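PDB 5CJP: Ras GTPase-activating-like protein IQGAP2 from Homo sapiens, which probably binds GTP-bound Rho-family GTPases such as Cdc42 through its Ras-GAP-related domain, acting as a scaffold rather than speeding GTP hydrolysis. Local coordinates for residues A241-D246 with S269-L274; M96-N101 with Y234-N239; Y19-Q22 with Y27-K30. All blocks are in the same frame, centred on the assembly; numbering follows the deposited sequence.

Contact 1 of 3, residues A241-D246 with S269-L274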
loop_
_atom_site.group_PDB
_atom_site.type_symbol
_atom_site.label_atom_id
_atom_site.label_comp_id
_atom_site.label_asym_id
_atom_site.label_seq_id
_atom_site.Cartn_x
_atom_site.Cartn_y
_atom_site.Cartn_z
ATOM N N ALA E 241 -23.612 5.676 -15.298
ATOM C CA ALA E 241 -23.617 5.895 -13.861
ATOM C C ALA E 241 -25.036 5.871 -13.296
ATOM O O ALA E 241 -25.254 5.578 -12.107
ATOM C CB ALA E 241 -22.946 7.198 -13.540
ATOM N N ILE E 242 -26.006 6.184 -14.142
ATOM C CA ILE E 242 -27.387 6.149 -13.718
ATOM C C ILE E 242 -27.809 4.669 -13.622
ATOM O O ILE E 242 -28.412 4.243 -12.641
ATOM C CB ILE E 242 -28.277 6.892 -14.726
ATOM C CG1 ILE E 242 -27.973 8.391 -14.674
ATOM C CG2 ILE E 242 -29.748 6.615 -14.445
ATOM C CD1 ILE E 242 -28.545 9.132 -15.833
ATOM N N VAL E 243 -27.467 3.888 -14.642
ATOM C CA VAL E 243 -27.803 2.472 -14.693
ATOM C C VAL E 243 -27.011 1.618 -13.710
ATOM O O VAL E 243 -27.505 0.608 -13.213
ATOM C CB VAL E 243 -27.581 1.928 -16.110
ATOM C CG1 VAL E 243 -27.556 0.401 -16.099
ATOM C CG2 VAL E 243 -28.679 2.432 -17.020
ATOM N N ALA E 244 -25.776 2.009 -13.436
ATOM C CA ALA E 244 -24.962 1.244 -12.502
ATOM C C ALA E 244 -24.268 2.141 -11.494
ATOM O O ALA E 244 -23.054 2.277 -11.518
ATOM C CB ALA E 244 -23.928 0.415 -13.258
ATOM N N PRO E 245 -25.037 2.774 -10.596
ATOM C CA PRO E 245 -24.432 3.647 -9.593
ATOM C C PRO E 245 -23.545 2.870 -8.637
ATOM O O PRO E 245 -22.676 3.440 -7.988
ATOM C CB PRO E 245 -25.643 4.268 -8.897
ATOM C CG PRO E 245 -26.707 3.239 -9.073
ATOM C CD PRO E 245 -26.506 2.804 -10.491
ATOM N N ASP E 246 -23.765 1.565 -8.546
ATOM C CA ASP E 246 -22.976 0.714 -7.661
ATOM C C ASP E 246 -21.639 0.411 -8.300
ATOM O O ASP E 246 -20.634 0.233 -7.609
ATOM C CB ASP E 246 -23.729 -0.585 -7.386
ATOM C CG ASP E 246 -24.186 -1.273 -8.663
ATOM O OD1 ASP E 246 -24.544 -0.574 -9.638
ATOM O OD2 ASP E 246 -24.209 -2.522 -8.691
ATOM N N SER E 269 -34.801 1.663 -16.721
ATOM C CA SER E 269 -35.905 2.268 -17.459
ATOM C C SER E 269 -35.693 3.772 -17.634
ATOM O O SER E 269 -36.043 4.349 -18.670
ATOM C CB SER E 269 -37.231 2.000 -16.751
ATOM O OG SER E 269 -37.625 0.647 -16.911
ATOM N N VAL E 270 -35.107 4.409 -16.630
ATOM C CA VAL E 270 -34.884 5.832 -16.746
ATOM C C VAL E 270 -33.880 6.044 -17.853
ATOM O O VAL E 270 -34.070 6.905 -18.703
ATOM C CB VAL E 270 -34.333 6.448 -15.455
ATOM C CG1 VAL E 270 -34.144 7.937 -15.659
ATOM C CG2 VAL E 270 -35.276 6.189 -14.294
ATOM N N ALA E 271 -32.817 5.245 -17.853
ATOM C CA ALA E 271 -31.777 5.354 -18.871
ATOM C C ALA E 271 -32.328 5.177 -20.279
ATOM O O ALA E 271 -31.875 5.829 -21.219
ATOM C CB ALA E 271 -30.709 4.344 -18.617
ATOM N N LYS E 272 -33.302 4.288 -20.429
ATOM C CA LYS E 272 -33.881 4.061 -21.734
ATOM C C LYS E 272 -34.653 5.302 -22.179
ATOM O O LYS E 272 -34.467 5.793 -23.294
ATOM C CB LYS E 272 -34.790 2.835 -21.710
ATOM C CG LYS E 272 -35.278 2.419 -23.088
ATOM C CD LYS E 272 -36.127 1.188 -23.002
ATOM C CE LYS E 272 -36.773 0.848 -24.335
ATOM N NZ LYS E 272 -37.760 -0.270 -24.155
ATOM N N VAL E 273 -35.511 5.825 -21.317
ATOM C CA VAL E 273 -36.261 7.018 -21.692
ATOM C C VAL E 273 -35.326 8.170 -22.033
ATOM O O VAL E 273 -35.507 8.842 -23.043
ATOM C CB VAL E 273 -37.206 7.480 -20.577
ATOM C CG1 VAL E 273 -37.842 8.806 -20.969
ATOM C CG2 VAL E 273 -38.278 6.441 -20.349
ATOM N N LEU E 274 -34.316 8.403 -21.200
ATOM C CA LEU E 274 -33.389 9.491 -21.463
ATOM C C LEU E 274 -32.537 9.295 -22.729
ATOM O O LEU E 274 -32.230 10.275 -23.416
ATOM C CB LEU E 274 -32.506 9.753 -20.231
ATOM C CG LEU E 274 -33.180 10.411 -19.006
ATOM C CD1 LEU E 274 -32.141 10.684 -17.923
ATOM C CD2 LEU E 274 -33.847 11.712 -19.403
#

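Contact 2 of 3, residues M96-N101 with Y234-N239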
loop_
_atom_site.group_PDB
_atom_site.type_symbol
_atom_site.label_atom_id
_atom_site.label_comp_id
_atom_site.label_asym_id
_atom_site.label_seq_id
_atom_site.Cartn_x
_atom_site.Cartn_y
_atom_site.Cartn_z
ATOM N N MET E 96 -10.881 6.539 -23.253
ATOM C CA MET E 96 -9.975 7.060 -22.244
ATOM C C MET E 96 -10.445 8.423 -21.763
ATOM O O MET E 96 -10.379 8.737 -20.567
ATOM C CB MET E 96 -8.566 7.154 -22.817
ATOM C CG MET E 96 -7.527 7.615 -21.816
ATOM S SD MET E 96 -5.883 7.185 -22.400
ATOM C CE MET E 96 -5.148 8.683 -22.195
ATOM N N VAL E 97 -10.927 9.231 -22.701
ATOM C CA VAL E 97 -11.414 10.553 -22.362
ATOM C C VAL E 97 -12.530 10.421 -21.358
ATOM O O VAL E 97 -12.578 11.171 -20.389
ATOM C CB VAL E 97 -11.945 11.300 -23.604
ATOM C CG1 VAL E 97 -12.867 12.456 -23.175
ATOM C CG2 VAL E 97 -10.772 11.830 -24.407
ATOM N N VAL E 98 -13.425 9.467 -21.592
ATOM C CA VAL E 98 -14.549 9.245 -20.694
ATOM C C VAL E 98 -14.154 8.731 -19.321
ATOM O O VAL E 98 -14.630 9.250 -18.325
ATOM C CB VAL E 98 -15.573 8.273 -21.309
ATOM C CG1 VAL E 98 -16.584 7.820 -20.253
ATOM C CG2 VAL E 98 -16.281 8.962 -22.461
ATOM N N SER E 99 -13.292 7.719 -19.261
ATOM C CA SER E 99 -12.859 7.168 -17.976
ATOM C C SER E 99 -12.096 8.192 -17.174
ATOM O O SER E 99 -12.370 8.405 -16.005
ATOM C CB SER E 99 -11.951 5.950 -18.163
ATOM O OG SER E 99 -12.629 4.856 -18.750
ATOM N N PHE E 100 -11.127 8.831 -17.808
ATOM C CA PHE E 100 -10.327 9.817 -17.113
ATOM C C PHE E 100 -11.170 10.911 -16.487
ATOM O O PHE E 100 -10.842 11.415 -15.423
ATOM C CB PHE E 100 -9.303 10.441 -18.054
ATOM C CG PHE E 100 -8.456 11.478 -17.393
ATOM C CD1 PHE E 100 -7.442 11.104 -16.516
ATOM C CD2 PHE E 100 -8.725 12.846 -17.580
ATOM C CE1 PHE E 100 -6.708 12.070 -15.832
ATOM C CE2 PHE E 100 -7.996 13.824 -16.895
ATOM C CZ PHE E 100 -6.989 13.437 -16.026
ATOM N N ASN E 101 -12.262 11.280 -17.139
ATOM C CA ASN E 101 -13.109 12.325 -16.590
ATOM C C ASN E 101 -14.046 11.851 -15.481
ATOM O O ASN E 101 -14.628 12.658 -14.760
ATOM C CB ASN E 101 -13.880 13.013 -17.725
ATOM C CG ASN E 101 -13.047 14.097 -18.413
ATOM O OD1 ASN E 101 -12.749 15.126 -17.817
ATOM N ND2 ASN E 101 -12.655 13.858 -19.648
ATOM N N TYR E 234 -23.728 12.097 -22.814
ATOM C CA TYR E 234 -24.788 11.329 -22.201
ATOM C C TYR E 234 -24.678 9.811 -22.218
ATOM O O TYR E 234 -24.487 9.195 -21.176
ATOM C CB TYR E 234 -26.163 11.727 -22.769
ATOM C CG TYR E 234 -27.256 11.171 -21.903
ATOM C CD1 TYR E 234 -27.432 11.642 -20.609
ATOM C CD2 TYR E 234 -27.962 10.035 -22.286
ATOM C CE1 TYR E 234 -28.269 10.980 -19.697
ATOM C CE2 TYR E 234 -28.796 9.368 -21.384
ATOM C CZ TYR E 234 -28.933 9.844 -20.092
ATOM O OH TYR E 234 -29.680 9.143 -19.178
ATOM N N TYR E 235 -24.824 9.199 -23.385
ATOM C CA TYR E 235 -24.792 7.741 -23.467
ATOM C C TYR E 235 -23.498 7.129 -22.962
ATOM O O TYR E 235 -23.493 6.072 -22.354
ATOM C CB TYR E 235 -25.025 7.279 -24.910
ATOM C CG TYR E 235 -25.199 5.783 -25.042
ATOM C CD1 TYR E 235 -26.385 5.168 -24.657
ATOM C CD2 TYR E 235 -24.165 4.981 -25.516
ATOM C CE1 TYR E 235 -26.543 3.802 -24.738
ATOM C CE2 TYR E 235 -24.304 3.605 -25.605
ATOM C CZ TYR E 235 -25.498 3.016 -25.215
ATOM O OH TYR E 235 -25.650 1.644 -25.295
ATOM N N ARG E 236 -22.391 7.807 -23.218
ATOM C CA ARG E 236 -21.098 7.309 -22.819
ATOM C C ARG E 236 -20.643 7.747 -21.422
ATOM O O ARG E 236 -20.207 6.914 -20.619
ATOM C CB ARG E 236 -20.073 7.717 -23.885
ATOM C CG ARG E 236 -19.550 6.552 -24.728
ATOM C CD ARG E 236 -18.654 5.691 -23.825
ATOM N NE ARG E 236 -17.707 4.798 -24.503
ATOM C CZ ARG E 236 -17.136 5.032 -25.678
ATOM N NH1 ARG E 236 -17.411 6.131 -26.368
ATOM N NH2 ARG E 236 -16.239 4.176 -26.140
ATOM N N TYR E 237 -20.776 9.035 -21.110
ATOM C CA TYR E 237 -20.320 9.550 -19.826
ATOM C C TYR E 237 -21.178 9.312 -18.589
ATOM O O TYR E 237 -20.723 8.699 -17.629
ATOM C CB TYR E 237 -20.030 11.048 -19.954
ATOM C CG TYR E 237 -19.536 11.706 -18.682
ATOM C CD1 TYR E 237 -18.424 11.196 -17.988
ATOM C CD2 TYR E 237 -20.158 12.862 -18.186
ATOM C CE1 TYR E 237 -17.945 11.822 -16.840
ATOM C CE2 TYR E 237 -19.684 13.501 -17.031
ATOM C CZ TYR E 237 -18.578 12.976 -16.363
ATOM O OH TYR E 237 -18.104 13.601 -15.217
ATOM N N MET E 238 -22.416 9.788 -18.592
ATOM C CA MET E 238 -23.248 9.631 -17.402
ATOM C C MET E 238 -24.345 8.578 -17.380
ATOM O O MET E 238 -24.701 8.101 -16.310
ATOM C CB MET E 238 -23.850 10.973 -17.026
ATOM C CG MET E 238 -24.806 11.538 -18.035
ATOM S SD MET E 238 -25.186 13.197 -17.489
ATOM C CE MET E 238 -24.405 14.198 -18.832
ATOM N N ASN E 239 -24.884 8.205 -18.537
ATOM C CA ASN E 239 -25.947 7.210 -18.555
ATOM C C ASN E 239 -25.509 5.917 -17.842
ATOM O O ASN E 239 -26.309 5.253 -17.171
ATOM C CB ASN E 239 -26.385 6.934 -19.997
ATOM C CG ASN E 239 -27.788 6.370 -20.076
ATOM O OD1 ASN E 239 -28.693 6.821 -19.371
ATOM N ND2 ASN E 239 -27.983 5.392 -20.947
#

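Contact 3 of 3, residues Y19-Q22 with Y27-K30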
loop_
_atom_site.group_PDB
_atom_site.type_symbol
_atom_site.label_atom_id
_atom_site.label_comp_id
_atom_site.label_asym_id
_atom_site.label_seq_id
_atom_site.Cartn_x
_atom_site.Cartn_y
_atom_site.Cartn_z
ATOM N N TYR E 19 8.842 1.806 -17.739
ATOM C CA TYR E 19 9.539 3.058 -17.991
ATOM C C TYR E 19 8.572 4.158 -18.465
ATOM O O TYR E 19 8.546 5.245 -17.921
ATOM C CB TYR E 19 10.620 2.822 -19.047
ATOM C CG TYR E 19 11.270 4.097 -19.518
ATOM C CD1 TYR E 19 11.967 4.909 -18.628
ATOM C CD2 TYR E 19 11.178 4.501 -20.852
ATOM C CE1 TYR E 19 12.560 6.096 -19.050
ATOM C CE2 TYR E 19 11.772 5.687 -21.292
ATOM C CZ TYR E 19 12.460 6.483 -20.389
ATOM O OH TYR E 19 13.040 7.669 -20.808
ATOM N N LEU E 20 7.788 3.870 -19.490
ATOM C CA LEU E 20 6.840 4.839 -19.995
ATOM C C LEU E 20 5.793 5.210 -18.950
ATOM O O LEU E 20 5.417 6.374 -18.828
ATOM C CB LEU E 20 6.166 4.295 -21.252
ATOM C CG LEU E 20 7.145 4.100 -22.423
ATOM C CD1 LEU E 20 6.401 3.621 -23.658
ATOM C CD2 LEU E 20 7.859 5.427 -22.701
ATOM N N LEU E 21 5.321 4.233 -18.184
ATOM C CA LEU E 21 4.330 4.528 -17.156
ATOM C C LEU E 21 4.775 5.623 -16.192
ATOM O O LEU E 21 3.973 6.473 -15.816
ATOM C CB LEU E 21 4.007 3.282 -16.347
ATOM C CG LEU E 21 2.792 2.491 -16.803
ATOM C CD1 LEU E 21 2.670 1.247 -15.944
ATOM C CD2 LEU E 21 1.553 3.352 -16.687
ATOM N N GLN E 22 6.047 5.594 -15.796
ATOM C CA GLN E 22 6.608 6.563 -14.850
ATOM C C GLN E 22 7.281 7.779 -15.476
ATOM O O GLN E 22 7.352 8.850 -14.867
ATOM C CB GLN E 22 7.663 5.875 -13.966
ATOM C CG GLN E 22 7.128 4.709 -13.136
ATOM C CD GLN E 22 8.231 3.819 -12.595
ATOM O OE1 GLN E 22 8.992 4.210 -11.692
ATOM N NE2 GLN E 22 8.332 2.618 -13.150
ATOM N N TYR E 27 3.073 9.423 -23.904
ATOM C CA TYR E 27 3.466 8.613 -25.041
ATOM C C TYR E 27 2.894 7.197 -24.900
ATOM O O TYR E 27 2.535 6.555 -25.895
ATOM C CB TYR E 27 5.001 8.623 -25.164
ATOM C CG TYR E 27 5.541 7.799 -26.314
ATOM C CD1 TYR E 27 5.111 8.024 -27.622
ATOM C CD2 TYR E 27 6.440 6.754 -26.090
ATOM C CE1 TYR E 27 5.549 7.229 -28.687
ATOM C CE2 TYR E 27 6.881 5.949 -27.140
ATOM C CZ TYR E 27 6.427 6.198 -28.438
ATOM O OH TYR E 27 6.838 5.412 -29.476
ATOM N N LEU E 28 2.787 6.705 -23.666
ATOM C CA LEU E 28 2.212 5.370 -23.450
ATOM C C LEU E 28 0.764 5.433 -23.960
ATOM O O LEU E 28 0.318 4.561 -24.725
ATOM C CB LEU E 28 2.207 5.004 -21.967
ATOM C CG LEU E 28 2.320 3.509 -21.643
ATOM C CD1 LEU E 28 1.672 3.206 -20.323
ATOM C CD2 LEU E 28 1.652 2.698 -22.687
ATOM N N ALA E 29 0.039 6.465 -23.519
ATOM C CA ALA E 29 -1.340 6.674 -23.932
ATOM C C ALA E 29 -1.432 6.665 -25.452
ATOM O O ALA E 29 -2.298 5.998 -26.027
ATOM C CB ALA E 29 -1.858 7.999 -23.398
ATOM N N LYS E 30 -0.552 7.411 -26.114
ATOM C CA LYS E 30 -0.581 7.423 -27.567
ATOM C C LYS E 30 -0.410 5.993 -28.123
ATOM O O LYS E 30 -1.162 5.569 -29.008
ATOM C CB LYS E 30 0.510 8.344 -28.126
ATOM C CG LYS E 30 0.535 8.402 -29.634
ATOM C CD LYS E 30 1.872 8.902 -30.120
ATOM C CE LYS E 30 2.021 8.745 -31.628
ATOM N NZ LYS E 30 3.462 8.808 -32.058
#

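Contact 1 of 3, residues A241-D246 with S269-L274
Val-243 and Ala-271 bring the last turn of helix 222-243 against helix 261-278 in the all-helical Ras-GAP-related domain. Along 269-274, the backbone runs as a regular helix: Val-273 N bonds to Ser-269 O (3.1 Å) and Leu-274 N to Val-270 O (2.9 Å). Val-270 points its CB toward the other segment, and its isopropyl group also touches Thr-184 of helix 167-193. One residue on, Ala-271 is the point of closest backbone approach, its CA 6.4 Å from the CA of Val-243. Here the CB methyl meets CG2 of Val-243, the branch that lies beside the backbone N because CG1 takes the position anti to it (chi1 165°). Lys-272 points away from 241-246. A turn after Val-270, Leu-274 also sits on Thr-184 and Val-187, so it lies between two helices. On the other side, helix 222-243 ends at Val-243, whose carbonyl O accepts a bond from Arg-264 NE, while Asp-246 forms a salt bridge with the same arginine. No hydrogen bond crosses between the segments; the far end of the contact is methyl to methyl, Ile-242 CD1 lying 4.4 Å from Leu-274 CD1.

Contact 2 of 3, residues M96-N101 with Y234-N239
Val-98 lays its CG1 methyl over the backbone of helix 222-243, 3.8 Å from Arg-236 O and 4.1 Å from Tyr-237 CA. CG1 stands anti to the backbone N (chi1 168°), which leaves CG2 to meet the root of the arginine side chain, 4.2 Å from Arg-236 CB. Tyr-237 answers with a ring edge: its CG is anti to the backbone N (chi1 -180°), and the ring extends along helix 92-102 with the carbonyl oxygens of Val-98 and Asn-101 both near its plane. The hydroxyl OH stays 3.6 Å from Asn-101 O, a packing distance and not a hydrogen bond. Asn-101 presents CB to the ring while its amide turns back on its own helix, ND2 giving a 2.8 Å bond to Val-97 O. That oxygen also takes Asn-101 N, from the opposite face of its carbonyl plane. The two helix segments run nearly parallel, 20° apart with axes 9.7 Å from each other. In 234-239 the helix widens into a pi-type turn, closed by Asn-239 N to Tyr-234 O at 2.8 Å. Arg-102 NH2 bonds to Tyr-237 O, adding a polar tie between the helices. The sequence here probably corresponds to the Phe-Leu-Arg motif of Ras-GAPs, with Tyr-234, Tyr-235 and Arg-236 in its place, and its burial in the helical core is consistent with that family fold.

Contact 3 of 3, residues Y19-Q22 with Y27-K30
Leu-20 carries CG anti to its carbonyl carbon (chi1 -65°) and Tyr-27 carries its ring anti to the backbone N (chi1 180°), which brings the leucine fork up to the ring's edge. CD2 of Leu-20 lies in the ring plane, 3.9 Å from Tyr-27 CD2, and CD1 is 4.0 Å from the same ring atom. The leucine and tyrosine side chains pass each other at a slant rather than end to end. Lower down, Leu-20 CB rests 3.9 Å from Leu-28 CG, and the two residues mark the nearest backbone approach, CA to CA 5.8 Å. Leu-21 starts off away from the other segment, but its end swings back: CD2 comes to 3.6 Å from Leu-28 CD1. Leu-28 thus touches both leucines with different atoms, CB and CG on Leu-20 and CD1 on Leu-21. Helices 7-23 and 25-34 follow each other with only residue 24 between them; Leu-21 rests on Thr-50 and Leu-28 on Val-47 of helix 37-54. The tyrosine hydroxyl bonds to Asp-364 of the second subunit, whose Leu-366 also packs on Leu-20. Between the two segments only carbon meets carbon, so the contact itself is non-polar packing with no directional bond, and the polar end of Tyr-27 is left to tie the helix pair to the second subunit.

From the N terminus, contact 3 comes first and spans four intervening residues, three of them helical, joining helix 7-23 to the next helix, 25-34. Contact 2 then opens at helix 92-102 and bridges 132 mostly helical residues to reach helix 222-243. Contact 1 follows, closing the 22 residues from the end of that helix to helix 261-278. The three run in series, none nesting or crossing. They still meet in space: Met-96 CE lies 3.6 Å from Ala-29 CB, joining contact 2 to contact 3, and helix 222-243 is shared by contacts 1 and 2. Together they line up from the N-terminal helix pair, through the core, to the partner-facing helices, contacts 1 and 3 being 34 Å apart between centres.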